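Local coordinates for heme-binding protein A (Haemophilus parasuis 29755, PDB 3TPA) that probably binds glutathione as a solute-binding protein of the periplasmic binding protein superfamily, within a glutathione-binding family described in the Pasteurellaceae, at residues E265-N270 / F317-L322; G309-T314 / F481-N486; F46-I51 / G496-P501; P326-Y331 / I471-S476. The protein carries 1 engineered substitution. One frame throughout, in Å; residues are numbered along the deposited sequence.

Interaction 1: E265-N270 / F317-L322; sequences EREGLN and FPDAVL
Two waters join Glu267 to Asp319. Both donate to Glu267 OE1, so one carboxylate oxygen holds two short bonds. The first water lies 2.6 Å from Glu267 OE1 and also donates to Asp319 OD1. The second accepts from the backbone N of Asp319, at 2.8 Å. The two acids come close, with Glu267 OE1 3.7 Å from Asp319 OD1 and their carboxylate planes 63° apart. The first water probably eases the repulsion by donating to both. The other oxygen, Glu267 OE2, is bonded to Thr311 OG1.

Pro318 is the centre of the packing. The Glu267 chain runs extended beyond CG (chi2 178°) and slides past the proline ring, which puts OE1 3.4 Å from Pro318 CB. Leu269 crosses the same ring at about a right angle, with CD2 4.1 Å from Pro318 CG. The same methyl also touches Val321 CG2 and Ala320 CB. Arg266 bends at chi3 (-69°) and sets NH1 3.6 Å from Ala320 CB. That methyl lies at the edge of the guanidinium, in its plane, while NH2 turns to Gly49.

Each backbone turns here. Pro318 to Val321 is a type I beta turn closed by Val321 N to Pro318 O, and Leu269 centres an inverse gamma turn. The gamma turn interrupts the long strand 261-276, whose course is consistent with a connection between lobes in a periplasmic binding protein fold.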
loop_
_atom_site.group_PDB
_atom_site.type_symbol
_atom_site.label_atom_id
_atom_site.label_comp_id
_atom_site.label_asym_id
_atom_site.label_seq_id
_atom_site.Cartn_x
_atom_site.Cartn_y
_atom_site.Cartn_z
ATOM N N GLU A 265 -13.695 4.437 -8.578
ATOM C CA GLU A 265 -13.273 3.133 -8.062
ATOM C C GLU A 265 -12.105 2.564 -8.845
ATOM O O GLU A 265 -11.915 2.871 -10.017
ATOM C CB GLU A 265 -14.419 2.124 -8.117
ATOM C CG GLU A 265 -15.005 1.932 -9.516
ATOM C CD GLU A 265 -16.150 0.941 -9.512
ATOM O OE1 GLU A 265 -17.314 1.372 -9.616
ATOM O OE2 GLU A 265 -15.891 -0.271 -9.383
ATOM N N ARG A 266 -11.324 1.733 -8.171
ATOM C CA ARG A 266 -10.280 0.948 -8.821
ATOM C C ARG A 266 -9.775 -0.122 -7.860
ATOM O O ARG A 266 -9.971 -0.030 -6.655
ATOM C CB ARG A 266 -9.140 1.835 -9.308
ATOM C CG ARG A 266 -8.400 2.582 -8.220
ATOM C CD ARG A 266 -7.213 3.332 -8.809
ATOM N NE ARG A 266 -6.192 2.396 -9.265
ATOM C CZ ARG A 266 -5.192 2.705 -10.080
ATOM N NH1 ARG A 266 -4.319 1.773 -10.414
ATOM N NH2 ARG A 266 -5.057 3.935 -10.553
ATOM N N GLU A 267 -9.136 -1.143 -8.398
ATOM C CA GLU A 267 -8.671 -2.272 -7.594
ATOM C C GLU A 267 -7.577 -1.832 -6.644
ATOM O O GLU A 267 -6.749 -0.997 -6.988
ATOM C CB GLU A 267 -8.194 -3.401 -8.519
ATOM C CG GLU A 267 -9.302 -3.870 -9.468
ATOM C CD GLU A 267 -8.838 -4.943 -10.425
ATOM O OE1 GLU A 267 -7.695 -4.857 -10.906
ATOM O OE2 GLU A 267 -9.611 -5.879 -10.697
ATOM N N GLY A 268 -7.601 -2.377 -5.434
ATOM C CA GLY A 268 -6.562 -2.098 -4.468
ATOM C C GLY A 268 -5.345 -2.927 -4.838
ATOM O O GLY A 268 -5.472 -3.926 -5.532
ATOM N N LEU A 269 -4.175 -2.509 -4.382
ATOM C CA LEU A 269 -2.939 -3.264 -4.606
ATOM C C LEU A 269 -2.795 -4.288 -3.495
ATOM O O LEU A 269 -1.921 -4.179 -2.637
ATOM C CB LEU A 269 -1.740 -2.318 -4.629
ATOM C CG LEU A 269 -1.896 -1.144 -5.598
ATOM C CD1 LEU A 269 -0.743 -0.146 -5.457
ATOM C CD2 LEU A 269 -2.037 -1.607 -7.043
ATOM N N ASN A 270 -3.679 -5.281 -3.512
ATOM C CA ASN A 270 -3.761 -6.274 -2.447
ATOM C C ASN A 270 -4.245 -7.595 -3.029
ATOM O O ASN A 270 -4.574 -7.667 -4.210
ATOM C CB ASN A 270 -4.663 -5.792 -1.275
ATOM C CG ASN A 270 -6.120 -5.566 -1.673
ATOM O OD1 ASN A 270 -6.630 -6.179 -2.592
ATOM N ND2 ASN A 270 -6.798 -4.687 -0.950
ATOM N N PHE A 317 -1.414 -10.314 -8.352
ATOM C CA PHE A 317 -1.534 -8.874 -8.230
ATOM C C PHE A 317 -2.445 -8.348 -9.335
ATOM O O PHE A 317 -2.556 -8.975 -10.379
ATOM C CB PHE A 317 -0.167 -8.173 -8.254
ATOM C CG PHE A 317 0.838 -8.795 -9.193
ATOM C CD1 PHE A 317 0.654 -8.755 -10.562
ATOM C CD2 PHE A 317 1.981 -9.401 -8.696
ATOM C CE1 PHE A 317 1.598 -9.317 -11.422
ATOM C CE2 PHE A 317 2.922 -9.961 -9.551
ATOM C CZ PHE A 317 2.726 -9.923 -10.914
ATOM N N PRO A 318 -3.119 -7.209 -9.103
ATOM C CA PRO A 318 -4.047 -6.672 -10.113
ATOM C C PRO A 318 -3.326 -6.129 -11.348
ATOM O O PRO A 318 -2.099 -5.984 -11.352
ATOM C CB PRO A 318 -4.762 -5.535 -9.368
ATOM C CG PRO A 318 -3.762 -5.085 -8.361
ATOM C CD PRO A 318 -3.053 -6.351 -7.911
ATOM N N ASP A 319 -4.096 -5.808 -12.384
ATOM C CA ASP A 319 -3.509 -5.419 -13.651
ATOM C C ASP A 319 -2.851 -4.046 -13.641
ATOM O O ASP A 319 -2.282 -3.644 -14.647
ATOM C CB ASP A 319 -4.517 -5.554 -14.809
ATOM C CG ASP A 319 -5.613 -4.471 -14.807
ATOM O OD1 ASP A 319 -5.733 -3.681 -13.852
ATOM O OD2 ASP A 319 -6.379 -4.436 -15.795
ATOM N N ALA A 320 -2.895 -3.334 -12.515
ATOM C CA ALA A 320 -2.107 -2.106 -12.404
ATOM C C ALA A 320 -0.616 -2.399 -12.182
ATOM O O ALA A 320 0.220 -1.518 -12.376
ATOM C CB ALA A 320 -2.616 -1.242 -11.288
ATOM N N VAL A 321 -0.296 -3.622 -11.755
ATOM C CA VAL A 321 1.078 -3.964 -11.371
ATOM C C VAL A 321 1.896 -4.511 -12.536
ATOM O O VAL A 321 1.393 -5.283 -13.346
ATOM C CB VAL A 321 1.122 -4.966 -10.180
ATOM C CG1 VAL A 321 2.550 -5.265 -9.798
ATOM C CG2 VAL A 321 0.382 -4.413 -8.968
ATOM N N LEU A 322 3.164 -4.107 -12.607
ATOM C CA LEU A 322 4.098 -4.585 -13.627
ATOM C C LEU A 322 4.188 -6.111 -13.621
ATOM O O LEU A 322 4.318 -6.716 -12.561
ATOM C CB LEU A 322 5.495 -3.999 -13.387
ATOM C CG LEU A 322 6.512 -4.393 -14.466
ATOM C CD1 LEU A 322 6.168 -3.693 -15.775
ATOM C CD2 LEU A 322 7.929 -4.069 -14.047
HETATM O O HOH W 1 -5.925 -2.968 -11.263
HETATM O O HOH W 2 -6.786 -6.709 -12.491
#

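Interaction 2: G309-T314 / F481-N486; sequences GGTVAT and FAHSIN
Thr311 and His483 exchange two backbone hydrogen bonds. Thr311 N reaches His483 O at 2.9 Å, and the bond is nearly straight at 167°. His483 N returns a bond of 2.9 Å to Thr311 O. A further bond flanks the pair at each end. Ile485 N meets Gly309 O at 3.1 Å, and Ala313 N meets Phe481 O at 3.0 Å.

A water extends the polar network. It accepts from Thr314 N and lies 2.6 Å from His483 NE2, at the edge of the ring. The other ring nitrogen, His483 ND1, is bonded to Asn270 O, so the ring has polar partners at both nitrogens.

The pairing is antiparallel. It adds strand 310-312 to the border of a six-stranded mixed sheet, next to strand 478-491. On the far side of that strand, Phe481 and Ala482 both face Ala272 in a classic beta bulge.

Side chains pack around this backbone. Ala313 CB sits over one face of the His483 ring, 3.7 Å from its centroid, in a CH-pi contact offset toward the rim. Thr311 turns its two branches to different neighbours. A chi1 of 67° tucks the hydroxyl OG1 in over its own backbone, near the His483 ring edge, with Glu267 as its partner. Thr311 CG2 meets Ile485 CD1 at 3.6 Å, the two side chains crossing at about a right angle. At Gly310 the strands draw close, with its CA 4.2 Å from Ser484 CA.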
loop_
_atom_site.group_PDB
_atom_site.type_symbol
_atom_site.label_atom_id
_atom_site.label_comp_id
_atom_site.label_asym_id
_atom_site.label_seq_id
_atom_site.Cartn_x
_atom_site.Cartn_y
_atom_site.Cartn_z
ATOM N N GLY A 309 -17.746 -4.734 -3.800
ATOM C CA GLY A 309 -16.490 -4.026 -3.594
ATOM C C GLY A 309 -15.263 -4.897 -3.735
ATOM O O GLY A 309 -14.344 -4.835 -2.917
ATOM N N GLY A 310 -15.226 -5.704 -4.786
ATOM C CA GLY A 310 -14.103 -6.607 -4.990
ATOM C C GLY A 310 -14.140 -7.199 -6.371
ATOM O O GLY A 310 -15.174 -7.184 -7.021
ATOM N N THR A 311 -13.000 -7.710 -6.832
ATOM C CA THR A 311 -12.950 -8.381 -8.116
ATOM C C THR A 311 -12.207 -9.687 -8.005
ATOM O O THR A 311 -11.272 -9.812 -7.218
ATOM C CB THR A 311 -12.228 -7.538 -9.166
ATOM O OG1 THR A 311 -10.852 -7.440 -8.809
ATOM C CG2 THR A 311 -12.816 -6.149 -9.227
ATOM N N VAL A 312 -12.621 -10.655 -8.815
ATOM C CA VAL A 312 -11.975 -11.959 -8.855
ATOM C C VAL A 312 -10.524 -11.819 -9.324
ATOM O O VAL A 312 -10.263 -11.191 -10.341
ATOM C CB VAL A 312 -12.746 -12.921 -9.795
ATOM C CG1 VAL A 312 -11.931 -14.168 -10.085
ATOM C CG2 VAL A 312 -14.075 -13.302 -9.181
ATOM N N ALA A 313 -9.584 -12.386 -8.570
ATOM C CA ALA A 313 -8.156 -12.344 -8.949
ATOM C C ALA A 313 -7.792 -13.485 -9.900
ATOM O O ALA A 313 -8.171 -14.638 -9.678
ATOM C CB ALA A 313 -7.272 -12.404 -7.717
ATOM N N THR A 314 -7.052 -13.162 -10.960
ATOM C CA THR A 314 -6.499 -14.196 -11.839
ATOM C C THR A 314 -5.003 -14.335 -11.624
ATOM O O THR A 314 -4.449 -15.434 -11.736
ATOM C CB THR A 314 -6.765 -13.884 -13.310
ATOM O OG1 THR A 314 -6.191 -12.616 -13.640
ATOM C CG2 THR A 314 -8.276 -13.823 -13.567
ATOM N N PHE A 481 -7.965 -15.391 -4.807
ATOM C CA PHE A 481 -9.365 -15.236 -5.206
ATOM C C PHE A 481 -9.901 -13.803 -5.382
ATOM O O PHE A 481 -10.863 -13.606 -6.113
ATOM C CB PHE A 481 -10.302 -16.072 -4.313
ATOM C CG PHE A 481 -10.310 -15.659 -2.854
ATOM C CD1 PHE A 481 -11.069 -14.574 -2.429
ATOM C CD2 PHE A 481 -9.587 -16.389 -1.905
ATOM C CE1 PHE A 481 -11.092 -14.194 -1.086
ATOM C CE2 PHE A 481 -9.606 -16.026 -0.551
ATOM C CZ PHE A 481 -10.360 -14.915 -0.145
ATOM N N ALA A 482 -9.306 -12.805 -4.731
ATOM C CA ALA A 482 -9.855 -11.454 -4.854
ATOM C C ALA A 482 -8.843 -10.339 -4.683
ATOM O O ALA A 482 -7.834 -10.479 -3.971
ATOM C CB ALA A 482 -10.989 -11.251 -3.860
ATOM N N HIS A 483 -9.122 -9.237 -5.359
ATOM C CA HIS A 483 -8.550 -7.956 -5.004
ATOM C C HIS A 483 -9.706 -7.099 -4.495
ATOM O O HIS A 483 -10.825 -7.198 -4.996
ATOM C CB HIS A 483 -7.941 -7.270 -6.227
ATOM C CG HIS A 483 -7.041 -8.155 -7.038
ATOM N ND1 HIS A 483 -5.834 -8.607 -6.568
ATOM C CD2 HIS A 483 -7.182 -8.657 -8.283
ATOM C CE1 HIS A 483 -5.252 -9.351 -7.499
ATOM N NE2 HIS A 483 -6.046 -9.393 -8.549
ATOM N N SER A 484 -9.461 -6.261 -3.497
ATOM C CA SER A 484 -10.551 -5.395 -3.042
ATOM C C SER A 484 -10.651 -4.226 -4.012
ATOM O O SER A 484 -9.720 -3.968 -4.786
ATOM C CB SER A 484 -10.296 -4.894 -1.623
ATOM O OG SER A 484 -9.319 -3.860 -1.636
ATOM N N ILE A 485 -11.790 -3.542 -3.995
ATOM C CA ILE A 485 -11.939 -2.308 -4.754
ATOM C C ILE A 485 -11.929 -1.106 -3.823
ATOM O O ILE A 485 -12.607 -1.107 -2.802
ATOM C CB ILE A 485 -13.244 -2.286 -5.552
ATOM C CG1 ILE A 485 -13.174 -3.283 -6.704
ATOM C CG2 ILE A 485 -13.499 -0.877 -6.092
ATOM C CD1 ILE A 485 -14.465 -3.439 -7.476
ATOM N N ASN A 486 -11.157 -0.078 -4.166
ATOM C CA ASN A 486 -11.173 1.148 -3.378
ATOM C C ASN A 486 -12.143 2.141 -3.984
ATOM O O ASN A 486 -12.224 2.277 -5.207
ATOM C CB ASN A 486 -9.781 1.779 -3.306
ATOM C CG ASN A 486 -8.829 1.000 -2.404
ATOM O OD1 ASN A 486 -9.203 0.555 -1.315
ATOM N ND2 ASN A 486 -7.591 0.848 -2.851
HETATM O O HOH W 3 -5.753 -10.541 -10.858
#

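Interaction 3: F46-I51 / G496-P501; sequences FKAGKI and GFVQNP
Gly49 O is held by Arg266 NH2 through a hydrogen bond and also rests against Pro501, with Pro501 CG 3.4 Å away. A weaker CA-H...O contact joins Gly49 CA to Gln499 O, at 3.3 Å and 142° at the hydrogen. Gly49 has no side chain, and Val498 and Pro501 press directly on its backbone. It occupies the third position of a type II beta turn, Lys47 to Lys50, with a positive phi of 73°. Lys50 N closes the turn on Lys47 O at 3.0 Å.

With CG1 anti to its backbone N (chi1 178°), Val498 brings the methyl Val498 CG1 to 3.6 Å from Gly49 N. The same methyl also touches Ala48 CB. At the other end Ile51 and Pro501 lie alongside each other, pointing opposite ways, with Ile51 CG1 4.1 Å from Pro501 CB.

The touching parts of the two loops run almost parallel. The loop 46-51 links strands 44-46 and 53-63 of an antiparallel sheet, and Lys47 forms a salt bridge to Glu54 on the second of them. The loop 496-501 leans on a different sheet: Gln499 bonds to Asn486 O of strand 478-491, and Pro501 packs on Arg266 of strand 261-276.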
loop_
_atom_site.group_PDB
_atom_site.type_symbol
_atom_site.label_atom_id
_atom_site.label_comp_id
_atom_site.label_asym_id
_atom_site.label_seq_id
_atom_site.Cartn_x
_atom_site.Cartn_y
_atom_site.Cartn_z
ATOM N N PHE A 46 4.947 9.809 -7.390
ATOM C CA PHE A 46 4.206 8.940 -8.312
ATOM C C PHE A 46 3.391 9.790 -9.298
ATOM O O PHE A 46 2.720 10.731 -8.894
ATOM C CB PHE A 46 3.255 8.015 -7.545
ATOM C CG PHE A 46 3.954 6.973 -6.703
ATOM C CD1 PHE A 46 4.532 5.866 -7.288
ATOM C CD2 PHE A 46 3.996 7.093 -5.324
ATOM C CE1 PHE A 46 5.162 4.913 -6.517
ATOM C CE2 PHE A 46 4.618 6.141 -4.546
ATOM C CZ PHE A 46 5.201 5.043 -5.145
ATOM N N LYS A 47 3.457 9.478 -10.585
ATOM C CA LYS A 47 2.576 10.134 -11.549
ATOM C C LYS A 47 1.146 9.878 -11.092
ATOM O O LYS A 47 0.868 8.822 -10.526
ATOM C CB LYS A 47 2.790 9.582 -12.967
ATOM C CG LYS A 47 4.110 10.001 -13.615
ATOM C CD LYS A 47 4.243 9.463 -15.040
ATOM C CE LYS A 47 5.429 10.085 -15.771
ATOM N NZ LYS A 47 5.234 11.541 -16.056
ATOM N N ALA A 48 0.251 10.845 -11.311
ATOM C CA ALA A 48 -1.143 10.724 -10.870
ATOM C C ALA A 48 -1.799 9.440 -11.376
ATOM O O ALA A 48 -1.750 9.131 -12.563
ATOM C CB ALA A 48 -1.953 11.939 -11.309
ATOM N N GLY A 49 -2.389 8.683 -10.458
ATOM C CA GLY A 49 -3.094 7.458 -10.806
ATOM C C GLY A 49 -2.198 6.293 -11.187
ATOM O O GLY A 49 -2.679 5.236 -11.583
ATOM N N LYS A 50 -0.890 6.474 -11.051
ATOM C CA LYS A 50 0.060 5.497 -11.559
ATOM C C LYS A 50 1.067 5.053 -10.491
ATOM O O LYS A 50 1.191 5.678 -9.445
ATOM C CB LYS A 50 0.804 6.063 -12.767
ATOM C CG LYS A 50 -0.038 6.239 -14.023
ATOM C CD LYS A 50 0.884 6.354 -15.241
ATOM C CE LYS A 50 0.260 7.150 -16.383
ATOM N NZ LYS A 50 1.285 7.572 -17.396
ATOM N N ILE A 51 1.787 3.972 -10.766
ATOM C CA ILE A 51 2.816 3.494 -9.848
ATOM C C ILE A 51 4.220 3.921 -10.313
ATOM O O ILE A 51 5.197 3.808 -9.576
ATOM C CB ILE A 51 2.717 1.957 -9.646
ATOM C CG1 ILE A 51 1.385 1.603 -8.979
ATOM C CG2 ILE A 51 3.863 1.443 -8.796
ATOM C CD1 ILE A 51 1.080 0.113 -8.985
ATOM N N GLY A 496 -10.966 17.071 -11.525
ATOM C CA GLY A 496 -9.533 16.898 -11.693
ATOM C C GLY A 496 -8.899 16.022 -10.635
ATOM O O GLY A 496 -7.666 15.917 -10.552
ATOM N N PHE A 497 -9.736 15.398 -9.814
ATOM C CA PHE A 497 -9.234 14.458 -8.817
ATOM C C PHE A 497 -8.926 13.159 -9.520
ATOM O O PHE A 497 -9.743 12.664 -10.282
ATOM C CB PHE A 497 -10.269 14.193 -7.724
ATOM C CG PHE A 497 -9.780 13.260 -6.638
ATOM C CD1 PHE A 497 -9.192 13.764 -5.492
ATOM C CD2 PHE A 497 -9.892 11.880 -6.778
ATOM C CE1 PHE A 497 -8.732 12.920 -4.494
ATOM C CE2 PHE A 497 -9.445 11.030 -5.776
ATOM C CZ PHE A 497 -8.853 11.556 -4.629
ATOM N N VAL A 498 -7.746 12.606 -9.259
ATOM C CA VAL A 498 -7.351 11.324 -9.829
ATOM C C VAL A 498 -7.140 10.324 -8.700
ATOM O O VAL A 498 -6.417 10.598 -7.748
ATOM C CB VAL A 498 -6.050 11.446 -10.642
ATOM C CG1 VAL A 498 -5.630 10.085 -11.195
ATOM C CG2 VAL A 498 -6.211 12.463 -11.763
ATOM N N GLN A 499 -7.788 9.169 -8.792
ATOM C CA GLN A 499 -7.677 8.187 -7.728
ATOM C C GLN A 499 -6.253 7.660 -7.722
ATOM O O GLN A 499 -5.674 7.408 -8.769
ATOM C CB GLN A 499 -8.674 7.046 -7.943
ATOM C CG GLN A 499 -9.399 6.620 -6.699
ATOM C CD GLN A 499 -10.290 5.425 -6.931
ATOM O OE1 GLN A 499 -10.696 5.146 -8.053
ATOM N NE2 GLN A 499 -10.591 4.703 -5.866
ATOM N N ASN A 500 -5.696 7.505 -6.528
ATOM C CA ASN A 500 -4.319 7.078 -6.338
ATOM C C ASN A 500 -4.308 5.570 -6.058
ATOM O O ASN A 500 -5.047 5.100 -5.207
ATOM C CB ASN A 500 -3.717 7.879 -5.173
ATOM C CG ASN A 500 -2.314 7.431 -4.789
ATOM O OD1 ASN A 500 -1.947 6.267 -4.949
ATOM N ND2 ASN A 500 -1.529 8.360 -4.262
ATOM N N PRO A 501 -3.465 4.804 -6.775
ATOM C CA PRO A 501 -3.436 3.341 -6.607
ATOM C C PRO A 501 -3.209 2.914 -5.151
ATOM O O PRO A 501 -3.697 1.872 -4.709
ATOM C CB PRO A 501 -2.241 2.908 -7.469
ATOM C CG PRO A 501 -2.022 4.014 -8.432
ATOM C CD PRO A 501 -2.416 5.275 -7.695
#

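Interaction 4: P326-Y331 / I471-S476; sequences PHLPQY and IFQQNS
Gln473 starts with CG anti to its backbone N (chi1 -170°) and then folds at chi2 (71°), which brings its amide up to Pro329 O. Tyr331 holds its ring beside its own backbone N (chi1 -58°), and this directs the hydroxyl at the backbone of the helix. Gln473 is thus gripped at both its side chain and its carbonyl.

Gln473 NE2 donates to Pro329 O at 3.2 Å, in the carbonyl plane and close to the plane of its own amide. NE2 also donates to a water, again at 3.2 Å. Tyr331 OH donates to Gln473 O at 2.7 Å. That oxygen lies at the edge of the tyrosine ring, in its plane. Gln330 braces the loop from within: its NE2 bonds to Leu328 O at 3.0 Å, and also to Thr314 O.

Apolar atoms pack beside these bonds. Leu328 lies at a slant over the bent glutamine, with CD1 3.9 Å from Gln473 CB and CD2 4.1 Å from Gln473 CD. Ser476 CB touches Tyr331 CE2 at 4.1 Å, while Ser476 OG is bonded to His293.

Neutral groups make every bond across this contact. The last turn of helix 458-475 presents carbonyl oxygens, which the helix end would probably make more negative. The Tyr331 hydroxyl satisfies Gln473 O there.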
loop_
_atom_site.group_PDB
_atom_site.type_symbol
_atom_site.label_atom_id
_atom_site.label_comp_id
_atom_site.label_asym_id
_atom_site.label_seq_id
_atom_site.Cartn_x
_atom_site.Cartn_y
_atom_site.Cartn_z
ATOM N N PRO A 326 -2.520 -11.223 -18.634
ATOM C CA PRO A 326 -3.954 -11.368 -18.932
ATOM C C PRO A 326 -4.353 -12.776 -19.403
ATOM O O PRO A 326 -5.541 -13.065 -19.488
ATOM C CB PRO A 326 -4.191 -10.336 -20.043
ATOM C CG PRO A 326 -2.850 -10.131 -20.666
ATOM C CD PRO A 326 -1.834 -10.329 -19.582
ATOM N N HIS A 327 -3.391 -13.644 -19.685
ATOM C CA HIS A 327 -3.726 -14.974 -20.184
ATOM C C HIS A 327 -3.104 -16.081 -19.333
ATOM O O HIS A 327 -2.934 -17.214 -19.787
ATOM C CB HIS A 327 -3.324 -15.113 -21.660
ATOM C CG HIS A 327 -1.928 -14.657 -21.950
ATOM N ND1 HIS A 327 -0.831 -15.475 -21.783
ATOM C CD2 HIS A 327 -1.453 -13.468 -22.392
ATOM C CE1 HIS A 327 0.266 -14.809 -22.106
ATOM N NE2 HIS A 327 -0.081 -13.588 -22.474
ATOM N N LEU A 328 -2.755 -15.744 -18.098
ATOM C CA LEU A 328 -2.329 -16.755 -17.137
ATOM C C LEU A 328 -3.395 -17.850 -17.072
ATOM O O LEU A 328 -4.575 -17.559 -16.857
ATOM C CB LEU A 328 -2.155 -16.123 -15.756
ATOM C CG LEU A 328 -1.509 -16.996 -14.680
ATOM C CD1 LEU A 328 -0.082 -17.462 -15.096
ATOM C CD2 LEU A 328 -1.465 -16.236 -13.360
ATOM N N PRO A 329 -2.984 -19.113 -17.256
ATOM C CA PRO A 329 -3.956 -20.213 -17.213
ATOM C C PRO A 329 -4.607 -20.300 -15.840
ATOM O O PRO A 329 -3.941 -20.078 -14.831
ATOM C CB PRO A 329 -3.094 -21.453 -17.483
ATOM C CG PRO A 329 -1.875 -20.931 -18.189
ATOM C CD PRO A 329 -1.622 -19.588 -17.569
ATOM N N GLN A 330 -5.901 -20.603 -15.811
ATOM C CA GLN A 330 -6.674 -20.647 -14.573
ATOM C C GLN A 330 -7.156 -22.064 -14.279
ATOM O O GLN A 330 -7.356 -22.883 -15.200
ATOM C CB GLN A 330 -7.897 -19.725 -14.666
ATOM C CG GLN A 330 -7.545 -18.256 -14.849
ATOM C CD GLN A 330 -6.728 -17.722 -13.691
ATOM O OE1 GLN A 330 -7.187 -17.710 -12.550
ATOM N NE2 GLN A 330 -5.502 -17.297 -13.976
ATOM N N TYR A 331 -7.343 -22.356 -12.997
ATOM C CA TYR A 331 -7.978 -23.607 -12.609
ATOM C C TYR A 331 -9.457 -23.311 -12.431
ATOM O O TYR A 331 -9.903 -22.973 -11.339
ATOM C CB TYR A 331 -7.375 -24.162 -11.316
ATOM C CG TYR A 331 -5.873 -24.421 -11.387
ATOM C CD1 TYR A 331 -5.366 -25.595 -11.933
ATOM C CD2 TYR A 331 -4.968 -23.482 -10.911
ATOM C CE1 TYR A 331 -3.986 -25.821 -11.996
ATOM C CE2 TYR A 331 -3.623 -23.706 -10.962
ATOM C CZ TYR A 331 -3.134 -24.866 -11.512
ATOM O OH TYR A 331 -1.781 -25.049 -11.540
ATOM N N ILE A 471 5.315 -20.101 -13.164
ATOM C CA ILE A 471 5.822 -21.196 -12.336
ATOM C C ILE A 471 5.020 -21.311 -11.038
ATOM O O ILE A 471 4.569 -22.403 -10.645
ATOM C CB ILE A 471 7.322 -21.027 -12.007
ATOM C CG1 ILE A 471 8.182 -21.225 -13.263
ATOM C CG2 ILE A 471 7.747 -21.994 -10.894
ATOM C CD1 ILE A 471 9.650 -20.808 -13.084
ATOM N N PHE A 472 4.842 -20.180 -10.370
ATOM C CA PHE A 472 3.959 -20.134 -9.194
ATOM C C PHE A 472 2.571 -20.732 -9.493
ATOM O O PHE A 472 2.063 -21.560 -8.741
ATOM C CB PHE A 472 3.794 -18.700 -8.681
ATOM C CG PHE A 472 2.461 -18.451 -8.032
ATOM C CD1 PHE A 472 2.206 -18.898 -6.738
ATOM C CD2 PHE A 472 1.442 -17.802 -8.731
ATOM C CE1 PHE A 472 0.947 -18.666 -6.140
ATOM C CE2 PHE A 472 0.197 -17.590 -8.156
ATOM C CZ PHE A 472 -0.050 -18.019 -6.858
ATOM N N GLN A 473 1.957 -20.318 -10.594
ATOM C CA GLN A 473 0.600 -20.790 -10.919
ATOM C C GLN A 473 0.542 -22.303 -11.144
ATOM O O GLN A 473 -0.364 -22.964 -10.660
ATOM C CB GLN A 473 0.025 -20.036 -12.127
ATOM C CG GLN A 473 -1.480 -20.301 -12.396
ATOM C CD GLN A 473 -2.420 -19.670 -11.352
ATOM O OE1 GLN A 473 -2.004 -19.313 -10.255
ATOM N NE2 GLN A 473 -3.690 -19.526 -11.708
ATOM N N GLN A 474 1.533 -22.839 -11.860
ATOM C CA GLN A 474 1.646 -24.273 -12.118
ATOM C C GLN A 474 1.646 -25.092 -10.827
ATOM O O GLN A 474 1.169 -26.220 -10.791
ATOM C CB GLN A 474 2.935 -24.558 -12.915
ATOM C CG GLN A 474 2.853 -24.142 -14.382
ATOM C CD GLN A 474 4.199 -24.137 -15.102
ATOM O OE1 GLN A 474 5.263 -24.043 -14.483
ATOM N NE2 GLN A 474 4.150 -24.220 -16.427
ATOM N N ASN A 475 2.201 -24.517 -9.769
ATOM C CA ASN A 475 2.361 -25.205 -8.494
ATOM C C ASN A 475 1.284 -24.883 -7.466
ATOM O O ASN A 475 1.175 -25.564 -6.451
ATOM C CB ASN A 475 3.750 -24.914 -7.923
ATOM C CG ASN A 475 4.820 -25.611 -8.693
ATOM O OD1 ASN A 475 5.002 -26.809 -8.545
ATOM N ND2 ASN A 475 5.495 -24.886 -9.567
ATOM N N SER A 476 0.494 -23.845 -7.739
ATOM C CA SER A 476 -0.669 -23.497 -6.906
ATOM C C SER A 476 -0.443 -23.556 -5.380
ATOM O O SER A 476 -1.231 -24.179 -4.666
ATOM C CB SER A 476 -1.873 -24.377 -7.281
ATOM O OG SER A 476 -3.076 -23.901 -6.676
HETATM O O HOH W 4 -5.517 -17.707 -9.832
#

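How the interactions relate
Interactions 1 and 2 are neighbours, with centres about 9 Å apart. They share one mixed sheet through adjacent strands 261-276 and 478-491, and their segments alternate along the chain. Interaction 3 lies about 13 Å from interaction 1, centre to centre. Of the four it spans the most sequence, and the other three fall inside it. Interaction 4 is nested within interaction 2, and its helix 458-475 leads into strand 478-491. The centres of interactions 3 and 4 are about 29 Å apart, and they do not touch. Interactions 1 and 2 lie on the sheet, interaction 3 meets it through Arg266 and Asn486, and interaction 4 joins a loop to the helix before strand 478-491.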